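Local structure of tRNA (adenine(9)-N1)-methyltransferase (Sulfolobus acidocaldarius, 5A7Z) at residues A[106-111]-A[251-256]; A[167-172]-A[214-219]; A[189-194]-A[257-262]. The protein methylates N1 of adenosine 9 in tRNA, using S-adenosyl-L-methionine as the methyl donor, as an archaeal Trm10 enzyme of the SPOUT class. One frame throughout, in Å; residues are numbered along the deposited sequence.

Contact 1 of 3, residues A[106-111]-A[251-256]; sequences EYPKMV and RVKELD
Lys253 NZ is held by two backbone carbonyls, Leu191 O and His194 O, both of which accept a hydrogen bond from it, while Lys253 CE rests on Pro108. Two bends put the amine there: after a straight start the chain folds at chi3 (64°) and again at chi4 (70°), and the last bend turns NZ away from the proline ring. Lys253 CE lies alongside the CB-CG edge of that ring, 3.9 Å from Pro108 CB and 4.0 Å from Pro108 CG. Glu254, one residue on, and Pro108 point at each other, with Glu254 OE2 facing Pro108 CD at 4.0 Å. That is contact without a bond; the same oxygen is hydrogen-bonded to Thr22 OG1. The peptide bond before Pro108 is cis, a kink that comes just ahead of the strand beginning at Lys109. Pro108 O accepts from Asn147 ND2, and Lys109 pairs by its backbone with Asn195 and Phe197. Lys253 therefore meets the entry to strand 109-113 and, through its amine, the end of helix 188-192 and the residues leading into strand 196-202. These two are neighbouring parallel strands, and the last turn of helix 242-255 packs at their entry ends, part of the alpha/beta layering of a SPOUT methyltransferase domain.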
# COMPACT_ATOMS: atom_id res chain seq x y z
N GLU A 106 0.68 6.14 -9.23
CA GLU A 106 -0.32 6.99 -8.61
C GLU A 106 -1.28 6.12 -7.81
O GLU A 106 -1.67 6.44 -6.69
CB GLU A 106 -1.07 7.75 -9.70
CG GLU A 106 -2.12 8.72 -9.15
CD GLU A 106 -2.47 9.84 -10.12
OE1 GLU A 106 -1.76 10.01 -11.13
OE2 GLU A 106 -3.47 10.57 -9.86
N TYR A 107 -1.60 4.98 -8.37
CA TYR A 107 -2.62 4.12 -7.83
C TYR A 107 -1.99 2.82 -7.42
O TYR A 107 -0.95 2.42 -7.95
CB TYR A 107 -3.72 3.89 -8.90
CG TYR A 107 -4.49 5.17 -9.24
CD1 TYR A 107 -5.29 5.78 -8.29
CD2 TYR A 107 -4.35 5.78 -10.48
CE1 TYR A 107 -5.95 6.95 -8.57
CE2 TYR A 107 -5.02 6.96 -10.76
CZ TYR A 107 -5.81 7.54 -9.80
OH TYR A 107 -6.50 8.72 -10.07
N PRO A 108 -2.64 2.11 -6.48
CA PRO A 108 -3.85 2.57 -5.85
C PRO A 108 -3.58 3.56 -4.72
O PRO A 108 -2.45 3.67 -4.25
CB PRO A 108 -4.47 1.29 -5.30
CG PRO A 108 -3.30 0.40 -5.02
CD PRO A 108 -2.37 0.69 -6.17
N LYS A 109 -4.64 4.26 -4.30
CA LYS A 109 -4.56 5.25 -3.22
C LYS A 109 -5.29 4.75 -2.03
O LYS A 109 -6.44 4.36 -2.13
CB LYS A 109 -5.19 6.55 -3.65
CG LYS A 109 -4.41 7.25 -4.73
CD LYS A 109 -5.11 8.53 -5.10
CE LYS A 109 -4.32 9.30 -6.14
NZ LYS A 109 -5.21 10.23 -6.90
N MSE A 110 -4.64 4.81 -0.88
CA MSE A 110 -5.23 4.44 0.38
C MSE A 110 -5.38 5.73 1.17
O MSE A 110 -4.40 6.42 1.44
CB MSE A 110 -4.27 3.46 1.09
CG MSE A 110 -3.75 2.35 0.15
SE MSE A 110 -5.21 1.05 -0.22
CE MSE A 110 -4.91 0.89 -2.13
N VAL A 111 -6.60 6.06 1.54
CA VAL A 111 -6.90 7.35 2.15
C VAL A 111 -7.43 7.11 3.53
O VAL A 111 -8.41 6.36 3.70
CB VAL A 111 -7.94 8.10 1.32
CG1 VAL A 111 -8.34 9.38 1.99
CG2 VAL A 111 -7.39 8.38 -0.08
N ARG A 251 -3.44 -6.95 0.39
CA ARG A 251 -3.20 -8.39 0.14
C ARG A 251 -3.84 -8.74 -1.15
O ARG A 251 -3.31 -9.49 -1.93
CB ARG A 251 -3.88 -9.30 1.18
CG ARG A 251 -3.48 -9.20 2.63
CD ARG A 251 -2.03 -9.33 2.84
NE ARG A 251 -1.70 -9.83 4.18
CZ ARG A 251 -1.11 -10.99 4.41
NH1 ARG A 251 -0.92 -11.85 3.42
NH2 ARG A 251 -0.77 -11.33 5.63
N VAL A 252 -5.09 -8.28 -1.30
CA VAL A 252 -5.94 -8.70 -2.39
C VAL A 252 -5.45 -8.05 -3.69
O VAL A 252 -5.30 -8.72 -4.70
CB VAL A 252 -7.40 -8.34 -2.10
CG1 VAL A 252 -8.24 -8.54 -3.34
CG2 VAL A 252 -7.94 -9.18 -0.95
N LYS A 253 -5.09 -6.78 -3.63
CA LYS A 253 -4.77 -6.05 -4.84
C LYS A 253 -3.36 -6.25 -5.33
O LYS A 253 -3.11 -6.16 -6.53
CB LYS A 253 -4.99 -4.58 -4.64
CG LYS A 253 -6.45 -4.23 -4.38
CD LYS A 253 -6.62 -2.73 -4.36
CE LYS A 253 -6.29 -2.10 -5.72
NZ LYS A 253 -7.33 -2.48 -6.70
N GLU A 254 -2.41 -6.44 -4.41
CA GLU A 254 -1.00 -6.46 -4.80
C GLU A 254 -0.42 -7.87 -4.73
O GLU A 254 0.55 -8.18 -5.40
CB GLU A 254 -0.19 -5.52 -3.92
CG GLU A 254 -0.43 -4.05 -4.23
CD GLU A 254 0.11 -3.65 -5.58
OE1 GLU A 254 1.19 -4.12 -5.97
OE2 GLU A 254 -0.55 -2.85 -6.25
N LEU A 255 -1.02 -8.71 -3.91
CA LEU A 255 -0.55 -10.09 -3.76
C LEU A 255 -1.47 -11.06 -4.46
O LEU A 255 -1.21 -12.24 -4.48
CB LEU A 255 -0.42 -10.45 -2.29
CG LEU A 255 0.95 -10.25 -1.67
CD1 LEU A 255 1.66 -8.98 -2.17
CD2 LEU A 255 0.83 -10.25 -0.15
N ASP A 256 -2.54 -10.56 -5.04
CA ASP A 256 -3.55 -11.42 -5.63
C ASP A 256 -4.08 -12.44 -4.64
O ASP A 256 -4.38 -13.56 -5.00
CB ASP A 256 -3.01 -12.12 -6.88
CG ASP A 256 -2.78 -11.15 -8.02
OD1 ASP A 256 -3.70 -10.36 -8.30
OD2 ASP A 256 -1.66 -11.16 -8.60

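Contact 2 of 3, residues A[167-172]-A[214-219]; sequences LSLSDE and ERLALS
Residues 167-169 run extended while 214-219 is regular helix, and the two backbones come nearest at Leu167 and Leu216, whose CA atoms are 6.9 Å apart. No hydrogen bond joins them. The contact depends on one helix residue, Leu216, whose side chain leans out to the extended loop. With CG anti to the backbone N (chi1 -153°), both its methyls are presented to the loop. Leu216 CD1 sits 3.3 Å from Leu167 O, a close approach of methyl to carbonyl oxygen, and CD2 lies 3.8 Å from that same oxygen; the C=O leans toward the CD1 side. CD2 also packs against Leu169 CB at 3.8 Å and, more loosely, Leu167 CB at 4.4 Å. Leu216 thus packs against the loop from the helix side, spanning Leu167 to Leu169, both of which turn their CB toward it while Ser168 between them turns away. In the SPOUT domain this joins two connections of the large sheet: 167-172 belongs to the loop between strands 162-164 and 175-178, and helix 211-220 comes between strands 208-209 and 226-228. Leu169 also touches Phe224, in the loop after the helix, and Arg215 lies against Ser166. Beyond the leucines the loop leaves the helix and turns at Ser170. Ser170 OG accepts from Glu172 N at 3.1 Å with an N-H...O angle of 156°, an ST turn that fixes the bend, and Asp173 OD2 receives the N-H of Ser170.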
# COMPACT_ATOMS: atom_id res chain seq x y z
N LEU A 167 -9.94 16.70 0.98
CA LEU A 167 -9.77 15.71 -0.08
C LEU A 167 -9.73 16.34 -1.47
O LEU A 167 -10.62 17.07 -1.86
CB LEU A 167 -10.90 14.68 -0.01
CG LEU A 167 -10.67 13.39 -0.79
CD1 LEU A 167 -9.34 12.75 -0.42
CD2 LEU A 167 -11.81 12.42 -0.54
N SER A 168 -8.67 16.05 -2.19
CA SER A 168 -8.52 16.46 -3.58
C SER A 168 -8.80 15.24 -4.46
O SER A 168 -8.21 14.19 -4.27
CB SER A 168 -7.08 16.93 -3.78
OG SER A 168 -6.94 17.70 -4.95
N LEU A 169 -9.72 15.37 -5.40
CA LEU A 169 -10.24 14.21 -6.10
C LEU A 169 -10.06 14.40 -7.57
O LEU A 169 -10.56 15.36 -8.12
CB LEU A 169 -11.72 14.02 -5.79
CG LEU A 169 -12.27 12.60 -6.03
CD1 LEU A 169 -11.99 11.71 -4.85
CD2 LEU A 169 -13.76 12.65 -6.28
N SER A 170 -9.33 13.49 -8.22
CA SER A 170 -9.06 13.60 -9.64
C SER A 170 -10.13 12.90 -10.52
O SER A 170 -10.89 12.02 -10.06
CB SER A 170 -7.67 13.06 -9.96
OG SER A 170 -7.73 11.73 -10.37
N ASP A 171 -10.16 13.33 -11.78
CA ASP A 171 -10.94 12.69 -12.85
C ASP A 171 -10.92 11.18 -12.85
O ASP A 171 -11.81 10.55 -13.40
CB ASP A 171 -10.35 13.11 -14.23
CG ASP A 171 -11.11 14.23 -14.88
OD1 ASP A 171 -12.33 14.31 -14.68
OD2 ASP A 171 -10.50 15.03 -15.62
N GLU A 172 -9.79 10.61 -12.42
CA GLU A 172 -9.52 9.20 -12.60
C GLU A 172 -9.69 8.39 -11.33
O GLU A 172 -9.66 7.19 -11.39
CB GLU A 172 -8.12 8.98 -13.13
CG GLU A 172 -8.11 8.52 -14.57
CD GLU A 172 -6.73 8.22 -15.09
OE1 GLU A 172 -5.78 8.88 -14.62
OE2 GLU A 172 -6.60 7.34 -15.97
N GLU A 214 -17.18 12.91 3.08
CA GLU A 214 -18.60 13.31 3.13
C GLU A 214 -18.78 14.78 2.79
O GLU A 214 -19.71 15.17 2.08
CB GLU A 214 -19.16 13.02 4.51
CG GLU A 214 -20.49 13.64 4.79
CD GLU A 214 -20.87 13.49 6.25
OE1 GLU A 214 -21.02 12.34 6.69
OE2 GLU A 214 -20.94 14.51 6.97
N ARG A 215 -17.87 15.60 3.27
CA ARG A 215 -17.91 17.01 3.00
C ARG A 215 -17.72 17.30 1.51
O ARG A 215 -18.43 18.14 0.93
CB ARG A 215 -16.85 17.71 3.82
CG ARG A 215 -16.62 19.17 3.47
CD ARG A 215 -15.48 19.77 4.31
NE ARG A 215 -15.34 19.14 5.63
CZ ARG A 215 -14.20 18.65 6.12
NH1 ARG A 215 -13.05 18.72 5.43
NH2 ARG A 215 -14.20 18.10 7.32
N LEU A 216 -16.77 16.60 0.89
CA LEU A 216 -16.56 16.76 -0.56
C LEU A 216 -17.79 16.30 -1.36
O LEU A 216 -18.25 17.00 -2.25
CB LEU A 216 -15.34 15.96 -1.02
CG LEU A 216 -14.71 16.59 -2.26
CD1 LEU A 216 -13.83 17.75 -1.84
CD2 LEU A 216 -13.91 15.57 -3.05
N ALA A 217 -18.30 15.12 -1.02
CA ALA A 217 -19.46 14.52 -1.65
C ALA A 217 -20.70 15.40 -1.62
O ALA A 217 -21.32 15.64 -2.67
CB ALA A 217 -19.77 13.18 -0.98
N LEU A 218 -21.09 15.83 -0.42
CA LEU A 218 -22.21 16.77 -0.25
C LEU A 218 -22.02 18.08 -1.00
O LEU A 218 -22.98 18.71 -1.40
CB LEU A 218 -22.42 17.10 1.22
CG LEU A 218 -23.03 15.97 2.05
CD1 LEU A 218 -22.78 16.20 3.53
CD2 LEU A 218 -24.53 15.87 1.79
N SER A 219 -20.80 18.52 -1.13
CA SER A 219 -20.55 19.82 -1.70
C SER A 219 -20.64 19.79 -3.24
O SER A 219 -20.89 20.83 -3.87
CB SER A 219 -19.18 20.33 -1.25
OG SER A 219 -18.89 21.58 -1.84

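Contact 3 of 3, residues A[189-194]-A[257-262]; sequences QILRDH and QSLEEA
Arg192 stretches from its helix to the backbone of Gln257 and carries the polar part of the contact. From CB the chain starts beside its own backbone N, with CG anti to the carbonyl carbon (chi1 -59°), and bends at chi2; CG and CD then carry the guanidinium outward. NE faces Asp256 OD1 in a long, weak ion pair. Beyond CZ the two terminal nitrogens part. NH1 turns back to its own helix and gives Gln189 OE1 a weak hydrogen bond, 3.1 Å long and bent to 132°, with the amide oxygen in the guanidinium plane. NH2 reaches forward: its hydrogen bond is to Val252 O, near the C-terminal end of helix 242-255, while Gln257 O lies only 2.9 Å from NH2, at the guanidinium edge, at an angle too poor for a bond. These two carbonyl oxygens and the weakly paired carboxylates of Asp256 and Asp188 surround the group, which would probably favour its positive charge. Separately, the apolar contact is slight, Leu191 CD1 meeting Leu259 CD1 at 4.4 Å. Leu259 opens its helix, with Ser258 as the N-cap residue, and its N-H is bonded to Asp188 OD1 of the other helix. On the far side of helix 188-192, His194 ND1 donates to Ile190 O at 2.9 Å and 166°, the acceptor lying in the ring plane. The whole is a short helix, 188-192, braced against the tight turn between helices 242-255 and 259-265, at the C-terminal end of the SPOUT domain.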
# COMPACT_ATOMS: atom_id res chain seq x y z
N GLN A 189 -13.52 -8.78 -6.60
CA GLN A 189 -13.51 -7.98 -7.80
C GLN A 189 -13.91 -6.54 -7.50
O GLN A 189 -13.32 -5.61 -8.07
CB GLN A 189 -14.38 -8.61 -8.90
CG GLN A 189 -13.81 -9.94 -9.46
CD GLN A 189 -12.29 -9.90 -9.72
OE1 GLN A 189 -11.49 -10.46 -8.95
NE2 GLN A 189 -11.89 -9.22 -10.80
N ILE A 190 -14.84 -6.33 -6.57
CA ILE A 190 -15.14 -4.96 -6.16
C ILE A 190 -13.84 -4.23 -5.84
O ILE A 190 -13.61 -3.11 -6.29
CB ILE A 190 -16.02 -4.88 -4.93
CG1 ILE A 190 -17.42 -5.43 -5.21
CG2 ILE A 190 -16.12 -3.42 -4.46
CD1 ILE A 190 -18.13 -4.78 -6.37
N LEU A 191 -12.98 -4.89 -5.08
CA LEU A 191 -11.72 -4.30 -4.68
C LEU A 191 -10.74 -4.10 -5.81
O LEU A 191 -10.11 -3.06 -5.89
CB LEU A 191 -11.06 -5.12 -3.59
CG LEU A 191 -11.90 -5.31 -2.33
CD1 LEU A 191 -11.07 -6.04 -1.30
CD2 LEU A 191 -12.40 -3.97 -1.79
N ARG A 192 -10.61 -5.09 -6.70
CA ARG A 192 -9.65 -4.97 -7.79
C ARG A 192 -10.13 -3.92 -8.77
O ARG A 192 -9.33 -3.21 -9.37
CB ARG A 192 -9.41 -6.31 -8.48
CG ARG A 192 -8.89 -7.39 -7.53
CD ARG A 192 -7.80 -8.28 -8.12
NE ARG A 192 -7.22 -9.16 -7.09
CZ ARG A 192 -7.81 -10.26 -6.60
NH1 ARG A 192 -8.98 -10.66 -7.09
NH2 ARG A 192 -7.23 -10.95 -5.63
N ASP A 193 -11.43 -3.76 -8.86
CA ASP A 193 -12.00 -2.80 -9.79
C ASP A 193 -11.98 -1.37 -9.32
O ASP A 193 -12.36 -0.50 -10.08
CB ASP A 193 -13.45 -3.16 -10.09
CG ASP A 193 -13.57 -4.42 -10.94
OD1 ASP A 193 -12.50 -5.02 -11.29
OD2 ASP A 193 -14.73 -4.82 -11.23
N HIS A 194 -11.56 -1.10 -8.09
CA HIS A 194 -11.49 0.27 -7.63
C HIS A 194 -10.07 0.68 -7.39
O HIS A 194 -9.24 -0.14 -7.18
CB HIS A 194 -12.32 0.46 -6.40
CG HIS A 194 -13.77 0.59 -6.69
ND1 HIS A 194 -14.59 -0.49 -6.86
CD2 HIS A 194 -14.55 1.68 -6.84
CE1 HIS A 194 -15.82 -0.08 -7.10
NE2 HIS A 194 -15.82 1.24 -7.11
N GLN A 257 -4.23 -12.04 -3.39
CA GLN A 257 -4.77 -12.91 -2.44
C GLN A 257 -6.27 -12.86 -2.49
O GLN A 257 -6.88 -11.85 -2.85
CB GLN A 257 -4.28 -12.56 -1.05
CG GLN A 257 -3.59 -13.70 -0.37
CD GLN A 257 -3.36 -13.48 1.10
OE1 GLN A 257 -3.36 -12.35 1.57
NE2 GLN A 257 -3.19 -14.57 1.84
N SER A 258 -6.85 -14.00 -2.17
CA SER A 258 -8.26 -14.11 -1.86
C SER A 258 -8.63 -13.16 -0.68
O SER A 258 -7.89 -13.05 0.32
CB SER A 258 -8.53 -15.57 -1.49
OG SER A 258 -9.84 -15.77 -1.15
N LEU A 259 -9.76 -12.49 -0.80
CA LEU A 259 -10.31 -11.70 0.30
C LEU A 259 -10.45 -12.55 1.54
O LEU A 259 -9.96 -12.20 2.61
CB LEU A 259 -11.67 -11.13 -0.10
CG LEU A 259 -12.35 -10.24 0.95
CD1 LEU A 259 -11.35 -9.33 1.64
CD2 LEU A 259 -13.47 -9.42 0.33
N GLU A 260 -11.05 -13.72 1.38
CA GLU A 260 -11.17 -14.69 2.46
C GLU A 260 -9.83 -14.99 3.14
O GLU A 260 -9.74 -15.01 4.37
CB GLU A 260 -11.80 -15.99 1.96
CG GLU A 260 -12.03 -17.03 3.04
CD GLU A 260 -12.70 -18.28 2.52
OE1 GLU A 260 -12.96 -18.35 1.29
OE2 GLU A 260 -12.98 -19.19 3.32
N GLU A 261 -8.78 -15.22 2.35
CA GLU A 261 -7.48 -15.59 2.90
C GLU A 261 -6.75 -14.39 3.42
O GLU A 261 -5.91 -14.50 4.32
CB GLU A 261 -6.62 -16.28 1.84
CG GLU A 261 -7.20 -17.59 1.32
CD GLU A 261 -6.83 -18.81 2.19
OE1 GLU A 261 -7.25 -18.89 3.38
OE2 GLU A 261 -6.14 -19.71 1.64
N ALA A 262 -6.99 -13.24 2.79
CA ALA A 262 -6.42 -11.99 3.25
C ALA A 262 -6.97 -11.70 4.65
O ALA A 262 -6.23 -11.35 5.55
CB ALA A 262 -6.77 -10.86 2.29

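Overall arrangement
Contact 1 is the buried one, its centre about 5 Å from that of the chain; contact 3 is partly buried, and contact 2 lies at the surface. Contacts 1 and 3, with centres 10 Å apart, use successive C-terminal helices, 242-255 and 259-265, and are tied by Lys253 NZ on Leu191 O and His194 O. Contact 1 sets a lysine's methylene on a proline; contact 3 adds a thin leucine contact to an arginine among carbonyls. Contact 2 relies on leucine side chains and one backbone carbonyl, with no hydrogen bond across. It does not touch contact 3 (centres 24 Å apart, nearest atoms about 8 Å), but meets contact 1: Val111 CG1 and Leu167 CD1 are 4.3 Å apart, and Tyr107 lies by the 170-172 turn.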